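Local coordinates for mitogen (Streptococcus dysgalactiae, PDB 2J4X), which acts as a bacterial superantigen of the staphylococcal and streptococcal toxin family, probably as a secreted mitogenic toxin, and binds a zinc ion, at residues Y75-K79 and N90-G94; N7-K11 and L156-N160; Y172-K178 and E192-K198. All blocks are in the same frame, centred on the assembly; numbering follows the deposited sequence.

Interaction 1. Residues Y75-K79 and N90-G94; sequences YALIK and NYVDG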
loop_
_atom_site.group_PDB
_atom_site.type_symbol
_atom_site.label_atom_id
_atom_site.label_comp_id
_atom_site.label_asym_id
_atom_site.label_seq_id
_atom_site.Cartn_x
_atom_site.Cartn_y
_atom_site.Cartn_z
ATOM N N TYR A 75 -8.773 -1.396 0.083
ATOM C CA TYR A 75 -7.684 -1.274 -0.864
ATOM C C TYR A 75 -6.579 -2.062 -0.180
ATOM O O TYR A 75 -5.925 -1.566 0.728
ATOM C CB TYR A 75 -7.226 0.162 -1.075
ATOM C CG TYR A 75 -6.307 0.231 -2.272
ATOM C CD1 TYR A 75 -6.754 0.715 -3.486
ATOM C CD2 TYR A 75 -5.024 -0.322 -2.224
ATOM C CE1 TYR A 75 -5.955 0.635 -4.635
ATOM C CE2 TYR A 75 -4.218 -0.404 -3.358
ATOM C CZ TYR A 75 -4.695 0.071 -4.562
ATOM O OH TYR A 75 -3.931 -0.044 -5.698
ATOM N N ALA A 76 -6.390 -3.308 -0.591
ATOM C CA ALA A 76 -5.371 -4.135 0.018
ATOM C C ALA A 76 -4.752 -5.093 -0.971
ATOM O O ALA A 76 -5.407 -5.554 -1.894
ATOM C CB ALA A 76 -5.964 -4.904 1.168
ATOM N N LEU A 77 -3.476 -5.390 -0.771
ATOM C CA LEU A 77 -2.752 -6.325 -1.617
ATOM C C LEU A 77 -3.219 -7.729 -1.213
ATOM O O LEU A 77 -3.395 -8.003 -0.029
ATOM C CB LEU A 77 -1.239 -6.172 -1.375
ATOM C CG LEU A 77 -0.181 -6.990 -2.124
ATOM C CD1 LEU A 77 -0.083 -6.616 -3.596
ATOM C CD2 LEU A 77 1.128 -6.721 -1.463
ATOM N N ILE A 78 -3.440 -8.610 -2.187
ATOM C CA ILE A 78 -3.864 -9.986 -1.892
ATOM C C ILE A 78 -2.627 -10.821 -1.512
ATOM O O ILE A 78 -1.625 -10.786 -2.215
ATOM C CB ILE A 78 -4.589 -10.610 -3.131
ATOM C CG1 ILE A 78 -5.885 -9.829 -3.415
ATOM C CG2 ILE A 78 -4.872 -12.086 -2.892
ATOM C CD1 ILE A 78 -6.654 -10.305 -4.609
ATOM N N LYS A 79 -2.689 -11.538 -0.388
ATOM C CA LYS A 79 -1.574 -12.371 0.098
ATOM C C LYS A 79 -1.635 -13.762 -0.500
ATOM O O LYS A 79 -0.609 -14.377 -0.786
ATOM C CB LYS A 79 -1.636 -12.535 1.618
ATOM C CG LYS A 79 -1.428 -11.291 2.410
ATOM C CD LYS A 79 -2.186 -11.368 3.727
ATOM C CE LYS A 79 -1.821 -12.590 4.563
ATOM N NZ LYS A 79 -2.450 -12.524 5.931
ATOM N N ASN A 90 -10.088 -14.474 -0.950
ATOM C CA ASN A 90 -8.972 -13.578 -1.235
ATOM C C ASN A 90 -8.531 -13.072 0.126
ATOM O O ASN A 90 -9.310 -12.409 0.821
ATOM C CB ASN A 90 -9.413 -12.385 -2.081
ATOM C CG ASN A 90 -9.949 -12.782 -3.449
ATOM O OD1 ASN A 90 -10.045 -11.948 -4.347
ATOM N ND2 ASN A 90 -10.308 -14.046 -3.614
ATOM N N TYR A 91 -7.299 -13.387 0.517
ATOM C CA TYR A 91 -6.794 -12.942 1.809
ATOM C C TYR A 91 -5.936 -11.691 1.690
ATOM O O TYR A 91 -5.128 -11.578 0.775
ATOM C CB TYR A 91 -5.991 -14.049 2.469
ATOM C CG TYR A 91 -6.784 -15.313 2.654
ATOM C CD1 TYR A 91 -6.857 -16.259 1.636
ATOM C CD2 TYR A 91 -7.494 -15.549 3.828
ATOM C CE1 TYR A 91 -7.621 -17.414 1.776
ATOM C CE2 TYR A 91 -8.264 -16.697 3.980
ATOM C CZ TYR A 91 -8.325 -17.625 2.949
ATOM O OH TYR A 91 -9.102 -18.758 3.070
ATOM N N VAL A 92 -6.128 -10.744 2.607
ATOM C CA VAL A 92 -5.366 -9.501 2.604
ATOM C C VAL A 92 -5.206 -9.024 4.044
ATOM O O VAL A 92 -5.860 -9.535 4.941
ATOM C CB VAL A 92 -6.084 -8.397 1.804
ATOM C CG1 VAL A 92 -6.520 -8.921 0.452
ATOM C CG2 VAL A 92 -7.275 -7.871 2.596
ATOM N N ASP A 93 -4.317 -8.057 4.254
ATOM C CA ASP A 93 -4.062 -7.459 5.575
ATOM C C ASP A 93 -4.615 -6.051 5.519
ATOM O O ASP A 93 -4.339 -5.329 4.563
ATOM C CB ASP A 93 -2.559 -7.321 5.861
ATOM C CG ASP A 93 -1.874 -8.648 6.158
ATOM O OD1 ASP A 93 -0.621 -8.684 6.026
ATOM O OD2 ASP A 93 -2.566 -9.634 6.534
ATOM N N GLY A 94 -5.373 -5.646 6.535
ATOM C CA GLY A 94 -5.924 -4.299 6.542
ATOM C C GLY A 94 -6.553 -3.795 5.247
ATOM O O GLY A 94 -7.309 -4.518 4.609
HETATM O O HOH W 1 -2.665 -6.884 2.055
#
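Val-92 lays its isopropyl group over the opposing backbone: CG2 meets the methyl of Ala-76 (CG2 to CB 3.5 Å), while CG1 reaches back to the carbonyl of Leu-77 (CG1 to O 3.3 Å). The two segments belong to the long beta hairpin of strands 71-84 and 87-98 in the OB-fold domain. They are strongly twisted here, their N-to-C directions 126° apart. Ile-78 continues the apolar patch obliquely, its CG1 lying 4.0 Å from Val-92 CG1. Ile-19 of strand 18-21 also touches Ile-78.

One direct backbone bond ties the segments, from Lys-79 N to Tyr-91 O (2.7 Å), and it is nearly straight at 168°. The same oxygen also receives a CA-H...O contact from Ile-78 CA at 3.4 Å. Toward Gly-94 the strands part. Leu-77 O and Asp-93 N are 4.4 Å apart, and a water between them accepts from Asp-93 N at 3.0 Å; its contact with Leu-77 O is too short to be trusted as a bond. Gln-138 of helix 137-150 works at the same opening, bonding through its amide to Leu-77 N and Asp-93 O.

At the outer side, Lys-79 crosses Asp-93 at about a right angle. A bend at chi3 (56°) turns the end of the lysine onto the acid, and NZ forms a salt bridge with Asp-93 OD2 (3.0 Å). NZ arrives on the syn side but tilted out of the carboxylate plane. OD2 has a second donor in Asn-57 ND2 of strand 53-57, so this oxygen is gripped from two residues. The chemistry thus divides: apolar contact among Ala-76, Ile-78 and Val-92, hydrogen bonds to water and to the Gln-138 amide where the backbones separate, and a charge pair toward the surface whose double hold on OD2 should help keep the carboxylate ionised.

Interaction 2. Residues N7-K11 and L156-N160; sequences NSELK and LYEHN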
loop_
_atom_site.group_PDB
_atom_site.type_symbol
_atom_site.label_atom_id
_atom_site.label_comp_id
_atom_site.label_asym_id
_atom_site.label_seq_id
_atom_site.Cartn_x
_atom_site.Cartn_y
_atom_site.Cartn_z
ATOM N N ASN A 7 15.077 -9.222 -3.555
ATOM C CA ASN A 7 14.230 -8.923 -4.711
ATOM C C ASN A 7 13.193 -9.994 -5.023
ATOM O O ASN A 7 12.031 -9.716 -5.297
ATOM C CB ASN A 7 15.092 -8.728 -5.949
ATOM C CG ASN A 7 16.037 -7.565 -5.818
ATOM O OD1 ASN A 7 15.687 -6.528 -5.246
ATOM N ND2 ASN A 7 17.240 -7.712 -6.373
ATOM N N SER A 8 13.654 -11.228 -5.012
ATOM C CA SER A 8 12.833 -12.398 -5.279
ATOM C C SER A 8 11.522 -12.416 -4.469
ATOM O O SER A 8 10.433 -12.610 -5.008
ATOM C CB SER A 8 13.690 -13.629 -4.960
ATOM O OG SER A 8 12.934 -14.811 -4.945
ATOM N N GLU A 9 11.657 -12.211 -3.164
ATOM C CA GLU A 9 10.547 -12.212 -2.233
ATOM C C GLU A 9 9.711 -10.962 -2.379
ATOM O O GLU A 9 8.492 -11.034 -2.354
ATOM C CB GLU A 9 11.078 -12.322 -0.804
ATOM N N LEU A 10 10.375 -9.817 -2.518
ATOM C CA LEU A 10 9.686 -8.529 -2.664
ATOM C C LEU A 10 8.894 -8.488 -3.954
ATOM O O LEU A 10 7.757 -8.001 -3.982
ATOM C CB LEU A 10 10.686 -7.372 -2.643
ATOM C CG LEU A 10 11.255 -7.109 -1.254
ATOM C CD1 LEU A 10 12.563 -6.385 -1.369
ATOM C CD2 LEU A 10 10.255 -6.336 -0.425
ATOM N N LYS A 11 9.492 -8.998 -5.027
ATOM C CA LYS A 11 8.810 -9.034 -6.313
ATOM C C LYS A 11 7.583 -9.915 -6.208
ATOM O O LYS A 11 6.531 -9.586 -6.742
ATOM C CB LYS A 11 9.709 -9.602 -7.416
ATOM C CG LYS A 11 8.950 -9.788 -8.717
ATOM C CD LYS A 11 9.833 -10.210 -9.851
ATOM C CE LYS A 11 9.034 -10.312 -11.128
ATOM N NZ LYS A 11 9.864 -10.896 -12.218
ATOM N N LEU A 156 12.273 -2.226 -10.153
ATOM C CA LEU A 156 12.387 -2.569 -8.744
ATOM C C LEU A 156 12.110 -4.054 -8.535
ATOM O O LEU A 156 11.171 -4.604 -9.114
ATOM C CB LEU A 156 11.409 -1.706 -7.922
ATOM C CG LEU A 156 11.432 -1.729 -6.390
ATOM C CD1 LEU A 156 12.826 -1.376 -5.880
ATOM C CD2 LEU A 156 10.388 -0.761 -5.844
ATOM N N TYR A 157 12.958 -4.689 -7.724
ATOM C CA TYR A 157 12.865 -6.117 -7.338
ATOM C C TYR A 157 13.231 -7.135 -8.418
ATOM O O TYR A 157 13.118 -8.350 -8.214
ATOM C CB TYR A 157 11.472 -6.449 -6.738
ATOM C CG TYR A 157 11.035 -5.511 -5.610
ATOM C CD1 TYR A 157 11.961 -4.999 -4.677
ATOM C CD2 TYR A 157 9.704 -5.091 -5.501
ATOM C CE1 TYR A 157 11.560 -4.081 -3.673
ATOM C CE2 TYR A 157 9.301 -4.179 -4.501
ATOM C CZ TYR A 157 10.229 -3.682 -3.606
ATOM O OH TYR A 157 9.827 -2.764 -2.680
ATOM N N GLU A 158 13.667 -6.638 -9.571
ATOM C CA GLU A 158 14.099 -7.533 -10.639
ATOM C C GLU A 158 15.543 -7.948 -10.321
ATOM O O GLU A 158 16.302 -7.185 -9.727
ATOM C CB GLU A 158 14.035 -6.841 -12.017
ATOM C CG GLU A 158 12.648 -6.826 -12.643
ATOM C CD GLU A 158 11.986 -8.209 -12.650
ATOM O OE1 GLU A 158 10.745 -8.273 -12.481
ATOM O OE2 GLU A 158 12.695 -9.231 -12.828
ATOM N N HIS A 159 15.907 -9.168 -10.702
ATOM C CA HIS A 159 17.244 -9.690 -10.472
ATOM C C HIS A 159 18.277 -8.686 -10.990
ATOM O O HIS A 159 19.309 -8.421 -10.359
ATOM C CB HIS A 159 17.372 -11.005 -11.231
ATOM C CG HIS A 159 18.673 -11.714 -11.012
ATOM N ND1 HIS A 159 19.014 -12.290 -9.807
ATOM C CD2 HIS A 159 19.711 -11.945 -11.851
ATOM C CE1 HIS A 159 20.208 -12.846 -9.912
ATOM N NE2 HIS A 159 20.651 -12.650 -11.142
ATOM N N ASN A 160 17.955 -8.120 -12.148
ATOM C CA ASN A 160 18.792 -7.154 -12.861
ATOM C C ASN A 160 18.727 -5.667 -12.437
ATOM O O ASN A 160 19.495 -4.851 -12.955
ATOM C CB ASN A 160 18.461 -7.251 -14.366
ATOM C CG ASN A 160 16.938 -7.297 -14.648
ATOM O OD1 ASN A 160 16.269 -8.297 -14.367
ATOM N ND2 ASN A 160 16.400 -6.208 -15.202
HETATM O O HOH W 2 15.591 -3.926 -6.629
HETATM O O HOH W 3 18.385 -10.463 -7.625
#
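The Tyr-157 ring is sandwiched between two leucines: Leu-10 CB sits over the centre of one face, 3.4 Å from the ring centroid in a CH-pi contact, and Leu-156 CG covers the opposite face. Asn-7 OD1 lies at the ring edge, near its plane. This is a helix-to-loop junction, where the N-terminal helix 7-14 packs on the loop that follows helix 137-150 in the beta-grasp part of the chain. Leu-10 also brings CD1 to within 3.4 Å of Tyr-157 CE1, so two of its carbons press on the same side. Beyond the ring, Tyr-157 OH donates to the carbonyl oxygen of Leu-182, which helps hold the far end of the ring.

The Asn-7 side chain presses on the loop backbone, its CB 3.0 Å from Tyr-157 O. A water donates to Asn-7 OD1 and accepts from Tyr-157 N, joining helix start and loop; a second water accepts from Asn-7 ND2 and, weakly, from His-159 ND1.

Lys-11 runs out fully extended beside the loop, CG anti to its own N (chi1 173°). Glu-158 folds at chi2 (-50°), which brings its carboxylate back toward the helix. The pair closes in a salt bridge, Lys-11 NZ meeting the syn lone pair of Glu-158 OE1 at 2.8 Å.

Interaction 3. Residues Y172-K178 and E192-K198; sequences YKDNTTK and ETIDMSK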
loop_
_atom_site.group_PDB
_atom_site.type_symbol
_atom_site.label_atom_id
_atom_site.label_comp_id
_atom_site.label_asym_id
_atom_site.label_seq_id
_atom_site.Cartn_x
_atom_site.Cartn_y
_atom_site.Cartn_z
ATOM N N TYR A 172 5.406 15.576 4.101
ATOM C CA TYR A 172 4.304 16.397 4.580
ATOM C C TYR A 172 4.536 17.882 4.338
ATOM O O TYR A 172 5.681 18.320 4.171
ATOM C CB TYR A 172 4.061 16.113 6.073
ATOM C CG TYR A 172 3.474 14.734 6.318
ATOM C CD1 TYR A 172 4.265 13.687 6.799
ATOM C CD2 TYR A 172 2.138 14.456 5.995
ATOM C CE1 TYR A 172 3.744 12.389 6.946
ATOM C CE2 TYR A 172 1.607 13.163 6.138
ATOM C CZ TYR A 172 2.417 12.136 6.609
ATOM O OH TYR A 172 1.918 10.857 6.716
ATOM N N LYS A 173 3.442 18.640 4.291
ATOM C CA LYS A 173 3.509 20.066 4.067
ATOM C C LYS A 173 4.153 20.768 5.262
ATOM O O LYS A 173 4.741 21.844 5.122
ATOM C CB LYS A 173 2.112 20.595 3.813
ATOM C CG LYS A 173 1.553 20.180 2.474
ATOM C CD LYS A 173 0.104 20.608 2.347
ATOM C CE LYS A 173 -0.463 20.249 0.998
ATOM N NZ LYS A 173 -1.890 20.659 0.855
ATOM N N ASP A 174 4.052 20.155 6.437
ATOM C CA ASP A 174 4.648 20.723 7.641
ATOM C C ASP A 174 6.110 20.292 7.739
ATOM O O ASP A 174 6.693 20.271 8.815
ATOM C CB ASP A 174 3.896 20.259 8.891
ATOM C CG ASP A 174 4.188 18.816 9.241
ATOM O OD1 ASP A 174 3.662 18.343 10.270
ATOM O OD2 ASP A 174 4.942 18.154 8.496
ATOM N N ASN A 175 6.679 19.909 6.605
ATOM C CA ASN A 175 8.073 19.502 6.524
ATOM C C ASN A 175 8.463 18.176 7.210
ATOM O O ASN A 175 9.614 17.726 7.102
ATOM C CB ASN A 175 8.957 20.645 7.028
ATOM C CG ASN A 175 10.398 20.504 6.585
ATOM O OD1 ASN A 175 10.676 20.257 5.402
ATOM N ND2 ASN A 175 11.330 20.665 7.529
ATOM N N THR A 176 7.529 17.540 7.914
ATOM C CA THR A 176 7.849 16.256 8.537
ATOM C C THR A 176 7.774 15.184 7.447
ATOM O O THR A 176 7.121 15.381 6.422
ATOM C CB THR A 176 6.866 15.906 9.654
ATOM O OG1 THR A 176 5.541 15.876 9.126
ATOM C CG2 THR A 176 6.924 16.944 10.749
ATOM N N THR A 177 8.434 14.049 7.674
ATOM C CA THR A 177 8.467 12.951 6.699
ATOM C C THR A 177 8.163 11.607 7.330
ATOM O O THR A 177 8.434 11.404 8.509
ATOM C CB THR A 177 9.882 12.801 6.076
ATOM O OG1 THR A 177 10.256 14.008 5.407
ATOM C CG2 THR A 177 9.913 11.651 5.083
ATOM N N LYS A 178 7.602 10.693 6.545
ATOM C CA LYS A 178 7.373 9.331 7.023
ATOM C C LYS A 178 8.165 8.469 6.056
ATOM O O LYS A 178 7.833 8.388 4.876
ATOM C CB LYS A 178 5.908 8.927 6.979
ATOM C CG LYS A 178 5.695 7.493 7.450
ATOM C CD LYS A 178 4.232 7.121 7.375
ATOM C CE LYS A 178 4.032 5.632 7.186
ATOM N NZ LYS A 178 4.226 4.794 8.408
ATOM N N GLU A 192 -3.169 1.799 9.000
ATOM C CA GLU A 192 -2.682 3.162 9.156
ATOM C C GLU A 192 -3.246 3.921 7.959
ATOM O O GLU A 192 -3.242 3.391 6.851
ATOM C CB GLU A 192 -1.153 3.171 9.114
ATOM C CG GLU A 192 -0.520 4.336 9.851
ATOM C CD GLU A 192 0.970 4.535 9.544
ATOM O OE1 GLU A 192 1.679 3.522 9.283
ATOM O OE2 GLU A 192 1.430 5.714 9.584
ATOM N N THR A 193 -3.769 5.126 8.183
ATOM C CA THR A 193 -4.318 5.975 7.105
ATOM C C THR A 193 -3.563 7.323 7.001
ATOM O O THR A 193 -3.115 7.882 8.002
ATOM C CB THR A 193 -5.824 6.274 7.313
ATOM O OG1 THR A 193 -6.024 6.776 8.637
ATOM C CG2 THR A 193 -6.660 5.021 7.132
ATOM N N ILE A 194 -3.417 7.840 5.787
ATOM C CA ILE A 194 -2.702 9.088 5.574
ATOM C C ILE A 194 -3.705 10.166 5.207
ATOM O O ILE A 194 -4.630 9.914 4.455
ATOM C CB ILE A 194 -1.667 8.929 4.410
ATOM C CG1 ILE A 194 -0.740 7.746 4.698
ATOM C CG2 ILE A 194 -0.821 10.210 4.239
ATOM C CD1 ILE A 194 0.177 7.934 5.897
ATOM N N ASP A 195 -3.538 11.364 5.751
ATOM C CA ASP A 195 -4.435 12.480 5.428
ATOM C C ASP A 195 -3.786 13.086 4.204
ATOM O O ASP A 195 -2.758 13.759 4.318
ATOM C CB ASP A 195 -4.443 13.526 6.548
ATOM C CG ASP A 195 -5.495 14.618 6.335
ATOM O OD1 ASP A 195 -5.805 14.960 5.163
ATOM O OD2 ASP A 195 -6.001 15.145 7.359
ATOM N N MET A 196 -4.380 12.875 3.037
ATOM C CA MET A 196 -3.752 13.371 1.829
ATOM C C MET A 196 -3.592 14.885 1.736
ATOM O O MET A 196 -2.680 15.372 1.051
ATOM C CB MET A 196 -4.476 12.810 0.596
ATOM C CG MET A 196 -4.396 11.278 0.452
ATOM S SD MET A 196 -2.707 10.610 0.591
ATOM C CE MET A 196 -1.931 11.308 -0.824
ATOM N N SER A 197 -4.448 15.627 2.443
ATOM C CA SER A 197 -4.385 17.095 2.415
ATOM C C SER A 197 -3.129 17.651 3.080
ATOM O O SER A 197 -2.725 18.773 2.782
ATOM C CB SER A 197 -5.642 17.730 3.050
ATOM O OG SER A 197 -5.749 17.451 4.439
ATOM N N LYS A 198 -2.497 16.868 3.958
ATOM C CA LYS A 198 -1.279 17.317 4.632
ATOM C C LYS A 198 0.005 16.853 3.925
ATOM O O LYS A 198 1.116 17.200 4.332
ATOM C CB LYS A 198 -1.295 16.827 6.070
ATOM C CG LYS A 198 -2.505 17.290 6.835
ATOM C CD LYS A 198 -2.531 16.623 8.179
ATOM C CE LYS A 198 -3.896 16.734 8.833
ATOM N NZ LYS A 198 -4.025 15.799 10.005
#
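Next to the zinc site of the beta-grasp domain, the hairpin joining strands 166-172 and 177-181 makes a type I turn from Tyr-172 to Asn-175 and leans on the 3-10 segment 196-198. An Asx turn overlaps its end: Asp-174 OD2 accepts from Thr-176 N at 2.7 Å. Two carbonyls of the 3-10 segment take hydrogen bonds from Lys-173. Lys-173 N donates to Lys-198 O (2.7 Å, 166° at the hydrogen), and Lys-173 NZ, at the end of an extended chain, reaches Ser-197 O at 2.8 Å.

Lys-198 O also lies at the edge of the Tyr-172 ring, near its plane, with CD2 3.4 Å away. The phenol end runs on to Ile-194, meeting its CD1 across about a right angle; Phe-137 and Ile-140 of helix 137-150 back this isoleucine. Within 192-198, a second Asx turn forms at Asp-195, whose OD1 accepts from both N and OG of Ser-197 on one face of the carboxylate.

Lys-178 bends at chi4 (77°) and makes a cation-pi contact with Phe-137. From the opposite direction comes Glu-192, closing a salt bridge in which OE1 uses its syn lone pair toward Lys-178 NZ at 3.0 Å.

Overall arrangement
Helix 137-150 is the shared neighbour: Gln-138 meets interaction 1, Arg-145 and Met-149 border interaction 2, and Ile-140 backs interaction 3. Interaction 1 lies within the OB-fold, nested along the chain inside the long loop that interaction 2 closes between the N-terminal helix and the beta-grasp part of the chain; their centres are 20 Å apart. Interaction 3 follows later in the chain, across the chain's centre from interaction 1, with centres 23 Å apart. It is 28 Å between centres from interaction 2, and none of the three touch. Only interaction 3 approaches the metal: the Tyr-172 side chain is about 9 Å from the zinc ion bound by His-171, His-201 and Asp-203.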